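Local coordinates for protein putative metal-dependent isothiocyanate hydrolase SaxA (Pectobacterium carotovorum, PDB 6BRM) that probably hydrolyses isothiocyanates as a two-zinc enzyme of the metallo-beta-lactamase superfamily, at residues M25-E30 against D74-Q79; D117-Y122 against F151-E156. One frame throughout, in Å; residues are numbered along the deposited sequence.

Interaction 1. Residues M25-E30 against D74-Q79; sequences MLAEKE and DEAAQQ
The carboxylate of D74 takes hold of two successive backbone N-H groups, those of L26 and A27. L26 N reaches D74 OD1 at 3.3 Å in an almost straight bond (N-H...O 172°) and makes a weak second hydrogen bond to OD2. A27 N goes to D74 OD2 at 3.0 Å, more bent at 136°. Each oxygen is met on its syn side, somewhat out of the carboxylate plane. OD1 has a second donor: A77 N, in the first turn of the helix, lies 2.9 Å from D74 OD1 and comes from the opposite face of the plane to L26 N. OD2 is also shared, with NE1 of W32. The group can reach back to A77 because chi1 of 62° sets CG between the backbone N and the carbonyl carbon. Apolar contacts fill in beside it, A27 CB sitting 3.8 Å from A76 CB and L26 CB 4.0 Å from A77 CB. The carbonyls of M25 and A27 are in turn bound by the guanidinium of R7. D74 is thus the N-cap of helix 75-80, two residues after the zinc ligand H72, and ties the start of the helix that follows the metal-binding loop to the loop after strand 18-22, in the metallo-beta-lactamase fold.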
loop_
_atom_site.group_PDB
_atom_site.type_symbol
_atom_site.label_atom_id
_atom_site.label_comp_id
_atom_site.label_asym_id
_atom_site.label_seq_id
_atom_site.Cartn_x
_atom_site.Cartn_y
_atom_site.Cartn_z
ATOM N N MET B 25 -2.954 -6.638 25.239
ATOM C CA MET B 25 -4.289 -6.338 25.765
ATOM C C MET B 25 -4.423 -7.086 27.095
ATOM O O MET B 25 -4.540 -8.314 27.106
ATOM C CB MET B 25 -5.374 -6.780 24.780
ATOM C CG MET B 25 -6.742 -6.171 25.051
ATOM S SD MET B 25 -8.152 -7.228 24.654
ATOM C CE MET B 25 -7.905 -7.582 22.918
ATOM N N LEU B 26 -4.392 -6.344 28.204
ATOM C CA LEU B 26 -4.279 -6.922 29.554
ATOM C C LEU B 26 -5.482 -6.670 30.493
ATOM O O LEU B 26 -5.388 -6.933 31.696
ATOM C CB LEU B 26 -2.972 -6.419 30.205
ATOM C CG LEU B 26 -1.725 -7.296 30.044
ATOM C CD1 LEU B 26 -1.470 -7.690 28.595
ATOM C CD2 LEU B 26 -0.521 -6.572 30.625
ATOM N N ALA B 27 -6.606 -6.185 29.960
ATOM C CA ALA B 27 -7.822 -5.987 30.772
ATOM C C ALA B 27 -8.469 -7.327 31.127
ATOM O O ALA B 27 -8.381 -8.287 30.356
ATOM C CB ALA B 27 -8.824 -5.098 30.046
ATOM N N GLU B 28 -9.120 -7.379 32.291
ATOM C CA GLU B 28 -9.817 -8.591 32.749
ATOM C C GLU B 28 -11.073 -8.873 31.909
ATOM O O GLU B 28 -11.468 -8.052 31.073
ATOM C CB GLU B 28 -10.182 -8.479 34.237
ATOM C CG GLU B 28 -8.979 -8.457 35.166
ATOM C CD GLU B 28 -9.345 -8.699 36.621
ATOM O OE1 GLU B 28 -8.554 -9.362 37.324
ATOM O OE2 GLU B 28 -10.416 -8.229 37.063
ATOM N N LYS B 29 -11.685 -10.039 32.131
ATOM C CA LYS B 29 -12.865 -10.458 31.365
ATOM C C LYS B 29 -13.984 -9.426 31.501
ATOM O O LYS B 29 -14.414 -9.119 32.614
ATOM C CB LYS B 29 -13.368 -11.836 31.816
ATOM C CG LYS B 29 -14.216 -12.550 30.769
ATOM C CD LYS B 29 -15.275 -13.454 31.383
ATOM C CE LYS B 29 -16.193 -14.030 30.319
ATOM N NZ LYS B 29 -17.357 -14.747 30.905
ATOM N N GLU B 30 -14.404 -8.869 30.363
ATOM C CA GLU B 30 -15.499 -7.889 30.288
ATOM C C GLU B 30 -15.231 -6.589 31.074
ATOM O O GLU B 30 -16.172 -5.893 31.461
ATOM C CB GLU B 30 -16.826 -8.538 30.727
ATOM C CG GLU B 30 -17.110 -9.880 30.052
ATOM C CD GLU B 30 -18.504 -10.420 30.331
ATOM O OE1 GLU B 30 -19.116 -10.989 29.403
ATOM O OE2 GLU B 30 -18.987 -10.286 31.476
ATOM N N ASP B 74 -4.565 -1.498 25.497
ATOM C CA ASP B 74 -5.649 -0.943 26.332
ATOM C C ASP B 74 -5.119 -0.234 27.572
ATOM O O ASP B 74 -3.925 -0.306 27.873
ATOM C CB ASP B 74 -6.678 -2.027 26.716
ATOM C CG ASP B 74 -6.089 -3.171 27.546
ATOM O OD1 ASP B 74 -4.899 -3.138 27.924
ATOM O OD2 ASP B 74 -6.838 -4.128 27.815
ATOM N N GLU B 75 -6.020 0.444 28.284
ATOM C CA GLU B 75 -5.680 1.165 29.521
ATOM C C GLU B 75 -5.080 0.233 30.584
ATOM O O GLU B 75 -4.146 0.621 31.280
ATOM C CB GLU B 75 -6.915 1.896 30.082
ATOM C CG GLU B 75 -6.619 2.970 31.132
ATOM C CD GLU B 75 -6.020 4.251 30.556
ATOM O OE1 GLU B 75 -6.529 4.755 29.526
ATOM O OE2 GLU B 75 -5.047 4.773 31.148
ATOM N N ALA B 76 -5.605 -0.989 30.692
ATOM C CA ALA B 76 -5.069 -2.001 31.622
ATOM C C ALA B 76 -3.584 -2.305 31.388
ATOM O O ALA B 76 -2.810 -2.407 32.341
ATOM C CB ALA B 76 -5.880 -3.286 31.532
ATOM N N ALA B 77 -3.205 -2.447 30.118
ATOM C CA ALA B 77 -1.806 -2.650 29.726
ATOM C C ALA B 77 -0.960 -1.391 29.934
ATOM O O ALA B 77 0.208 -1.487 30.315
ATOM C CB ALA B 77 -1.725 -3.104 28.276
ATOM N N GLN B 78 -1.547 -0.220 29.681
ATOM C CA GLN B 78 -0.874 1.068 29.923
ATOM C C GLN B 78 -0.545 1.302 31.403
ATOM O O GLN B 78 0.403 2.024 31.721
ATOM C CB GLN B 78 -1.717 2.232 29.381
ATOM C CG GLN B 78 -1.820 2.259 27.862
ATOM C CD GLN B 78 -2.995 3.074 27.353
ATOM O OE1 GLN B 78 -3.404 4.053 27.977
ATOM N NE2 GLN B 78 -3.543 2.673 26.210
ATOM N N GLN B 79 -1.334 0.703 32.295
ATOM C CA GLN B 79 -1.055 0.712 33.731
ATOM C C GLN B 79 -0.102 -0.419 34.119
ATOM O O GLN B 79 0.913 -0.181 34.777
ATOM C CB GLN B 79 -2.356 0.579 34.533
ATOM C CG GLN B 79 -3.361 1.703 34.307
ATOM C CD GLN B 79 -4.702 1.435 34.970
ATOM O OE1 GLN B 79 -5.747 1.461 34.317
ATOM N NE2 GLN B 79 -4.677 1.172 36.274
#

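Interaction 2. Residues D117-Y122 against F151-E156; sequences DGLTIY and FTHHDE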
loop_
_atom_site.group_PDB
_atom_site.type_symbol
_atom_site.label_atom_id
_atom_site.label_comp_id
_atom_site.label_asym_id
_atom_site.label_seq_id
_atom_site.Cartn_x
_atom_site.Cartn_y
_atom_site.Cartn_z
ATOM N N ASP B 117 23.584 -8.680 16.708
ATOM C CA ASP B 117 23.313 -10.094 17.019
ATOM C C ASP B 117 23.025 -10.982 15.797
ATOM O O ASP B 117 23.330 -12.176 15.816
ATOM C CB ASP B 117 22.114 -10.157 17.987
ATOM C CG ASP B 117 21.634 -11.572 18.249
ATOM O OD1 ASP B 117 22.464 -12.396 18.691
ATOM O OD2 ASP B 117 20.435 -11.851 18.003
ATOM N N GLY B 118 22.428 -10.403 14.755
ATOM C CA GLY B 118 22.003 -11.140 13.558
ATOM C C GLY B 118 20.498 -11.090 13.348
ATOM O O GLY B 118 20.008 -11.489 12.293
ATOM N N LEU B 119 19.761 -10.617 14.355
ATOM C CA LEU B 119 18.311 -10.462 14.259
ATOM C C LEU B 119 17.974 -9.242 13.417
ATOM O O LEU B 119 18.507 -8.156 13.649
ATOM C CB LEU B 119 17.697 -10.305 15.657
ATOM C CG LEU B 119 16.170 -10.276 15.758
ATOM C CD1 LEU B 119 15.584 -11.627 15.383
ATOM C CD2 LEU B 119 15.739 -9.883 17.159
ATOM N N THR B 120 17.078 -9.433 12.455
ATOM C CA THR B 120 16.564 -8.359 11.618
ATOM C C THR B 120 15.052 -8.307 11.799
ATOM O O THR B 120 14.395 -9.351 11.771
ATOM C CB THR B 120 16.891 -8.608 10.132
ATOM O OG1 THR B 120 18.284 -8.913 9.991
ATOM C CG2 THR B 120 16.560 -7.392 9.286
ATOM N N ILE B 121 14.510 -7.099 11.984
ATOM C CA ILE B 121 13.066 -6.883 12.103
ATOM C C ILE B 121 12.630 -5.888 11.033
ATOM O O ILE B 121 13.028 -4.725 11.073
ATOM C CB ILE B 121 12.681 -6.354 13.506
ATOM C CG1 ILE B 121 12.925 -7.439 14.562
ATOM C CG2 ILE B 121 11.218 -5.912 13.545
ATOM C CD1 ILE B 121 12.845 -6.941 15.990
ATOM N N TYR B 122 11.813 -6.346 10.088
ATOM C CA TYR B 122 11.283 -5.488 9.027
ATOM C C TYR B 122 9.857 -5.051 9.361
ATOM O O TYR B 122 9.018 -5.889 9.703
ATOM C CB TYR B 122 11.269 -6.223 7.687
ATOM C CG TYR B 122 12.610 -6.726 7.200
ATOM C CD1 TYR B 122 13.444 -5.913 6.430
ATOM C CD2 TYR B 122 13.031 -8.030 7.471
ATOM C CE1 TYR B 122 14.670 -6.374 5.963
ATOM C CE2 TYR B 122 14.251 -8.504 7.006
ATOM C CZ TYR B 122 15.069 -7.672 6.255
ATOM O OH TYR B 122 16.278 -8.139 5.796
ATOM N N PHE B 151 10.326 -11.245 11.156
ATOM C CA PHE B 151 11.495 -11.540 11.987
ATOM C C PHE B 151 12.428 -12.469 11.217
ATOM O O PHE B 151 12.007 -13.531 10.769
ATOM C CB PHE B 151 11.075 -12.198 13.300
ATOM C CG PHE B 151 10.388 -11.268 14.255
ATOM C CD1 PHE B 151 9.020 -11.067 14.187
ATOM C CD2 PHE B 151 11.114 -10.600 15.234
ATOM C CE1 PHE B 151 8.383 -10.209 15.074
ATOM C CE2 PHE B 151 10.489 -9.738 16.122
ATOM C CZ PHE B 151 9.119 -9.542 16.042
ATOM N N THR B 152 13.692 -12.067 11.091
ATOM C CA THR B 152 14.686 -12.761 10.268
ATOM C C THR B 152 15.922 -13.043 11.119
ATOM O O THR B 152 16.375 -12.171 11.863
ATOM C CB THR B 152 15.006 -11.916 9.002
ATOM O OG1 THR B 152 14.137 -12.321 7.936
ATOM C CG2 THR B 152 16.448 -12.046 8.525
ATOM N N HIS B 153 16.441 -14.268 11.008
ATOM C CA HIS B 153 17.659 -14.712 11.708
ATOM C C HIS B 153 18.041 -16.105 11.197
ATOM O O HIS B 153 17.161 -16.918 10.922
ATOM C CB HIS B 153 17.428 -14.783 13.226
ATOM C CG HIS B 153 18.686 -14.806 14.042
ATOM N ND1 HIS B 153 19.514 -15.904 14.112
ATOM C CD2 HIS B 153 19.244 -13.869 14.842
ATOM C CE1 HIS B 153 20.536 -15.638 14.904
ATOM N NE2 HIS B 153 20.397 -14.407 15.358
ATOM N N HIS B 154 19.338 -16.375 11.052
ATOM C CA HIS B 154 19.836 -17.765 10.913
ATOM C C HIS B 154 19.592 -18.546 12.224
ATOM O O HIS B 154 19.261 -17.952 13.244
ATOM C CB HIS B 154 21.317 -17.804 10.482
ATOM C CG HIS B 154 22.286 -17.282 11.505
ATOM N ND1 HIS B 154 23.112 -18.112 12.234
ATOM C CD2 HIS B 154 22.586 -16.018 11.896
ATOM C CE1 HIS B 154 23.866 -17.384 13.040
ATOM N NE2 HIS B 154 23.565 -16.111 12.857
ATOM N N ASP B 155 19.712 -19.870 12.189
ATOM C CA ASP B 155 19.302 -20.736 13.330
ATOM C C ASP B 155 17.787 -20.724 13.635
ATOM O O ASP B 155 17.357 -21.349 14.609
ATOM C CB ASP B 155 20.050 -20.396 14.644
ATOM C CG ASP B 155 21.541 -20.179 14.456
ATOM O OD1 ASP B 155 22.085 -20.527 13.384
ATOM O OD2 ASP B 155 22.169 -19.660 15.403
ATOM N N GLU B 156 16.987 -20.046 12.809
ATOM C CA GLU B 156 15.578 -19.788 13.117
ATOM C C GLU B 156 14.800 -19.533 11.820
ATOM O O GLU B 156 15.298 -18.858 10.917
ATOM C CB GLU B 156 15.454 -18.580 14.059
ATOM C CG GLU B 156 14.216 -18.596 14.947
ATOM C CD GLU B 156 14.465 -19.172 16.334
ATOM O OE1 GLU B 156 13.991 -20.293 16.609
ATOM O OE2 GLU B 156 15.129 -18.506 17.156
#
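Y122 turns the edge of its ring to T152, whose OG1 lies near the ring plane, 3.9 Å from Y122 CE2. One face of the same ring carries the CG2 methyl of T120. The F151 ring is met obliquely by the I121 side chain: I121 CD1 comes within 3.7 Å of F151 CE2, and CG1 packs just as near. At the turn end, the H153 imidazole has L119 CB at its edge, and the ring end reaches back obliquely toward the G118-L119 backbone, though its exact rotation is doubtful in this model. D117 OD2 is also at its edge, the carboxylate tilted 40° from the ring, but at 3.7 Å from H153 NE2 this is only a loose approach.

Between the strands, T120 and T152 form the hydrogen-bonded antiparallel pair. T120 N to T152 O and T152 N to T120 O both measure 2.9 Å, the first nearly straight at 171°. I121 and F151 make the next, non-hydrogen-bonded pair. Their side chains leave the sheet on the face where L13 and F20 of the other sheet pack against F151; the two threonines stand side by side on the reverse face, T120 CB 3.8 Å from T152 CG2. The chemistry thus divides: backbone bonds set the register, an apolar I121-F151 face belongs to the interior between the sheets, and the D117-H153 end is packing, with at most a weak electrostatic attraction if the imidazole is protonated.

Overall arrangement
Interaction 1 is a buried junction close to the zinc site, dominated by polar bonds; interaction 2 lies away from the metals and is only partly buried, running from the interior between the sheets out to an exposed turn. They share no element: interaction 1 joins the loop after strand 18-22 to helix 75-80, while interaction 2 pairs neighbouring strands 120-124 and 148-152. Their centres are about 30 Å apart and they follow one another along the chain. In the first, a side chain accepts from backbone donors; in the second, backbone meets backbone, and the side chains contribute mostly by packing.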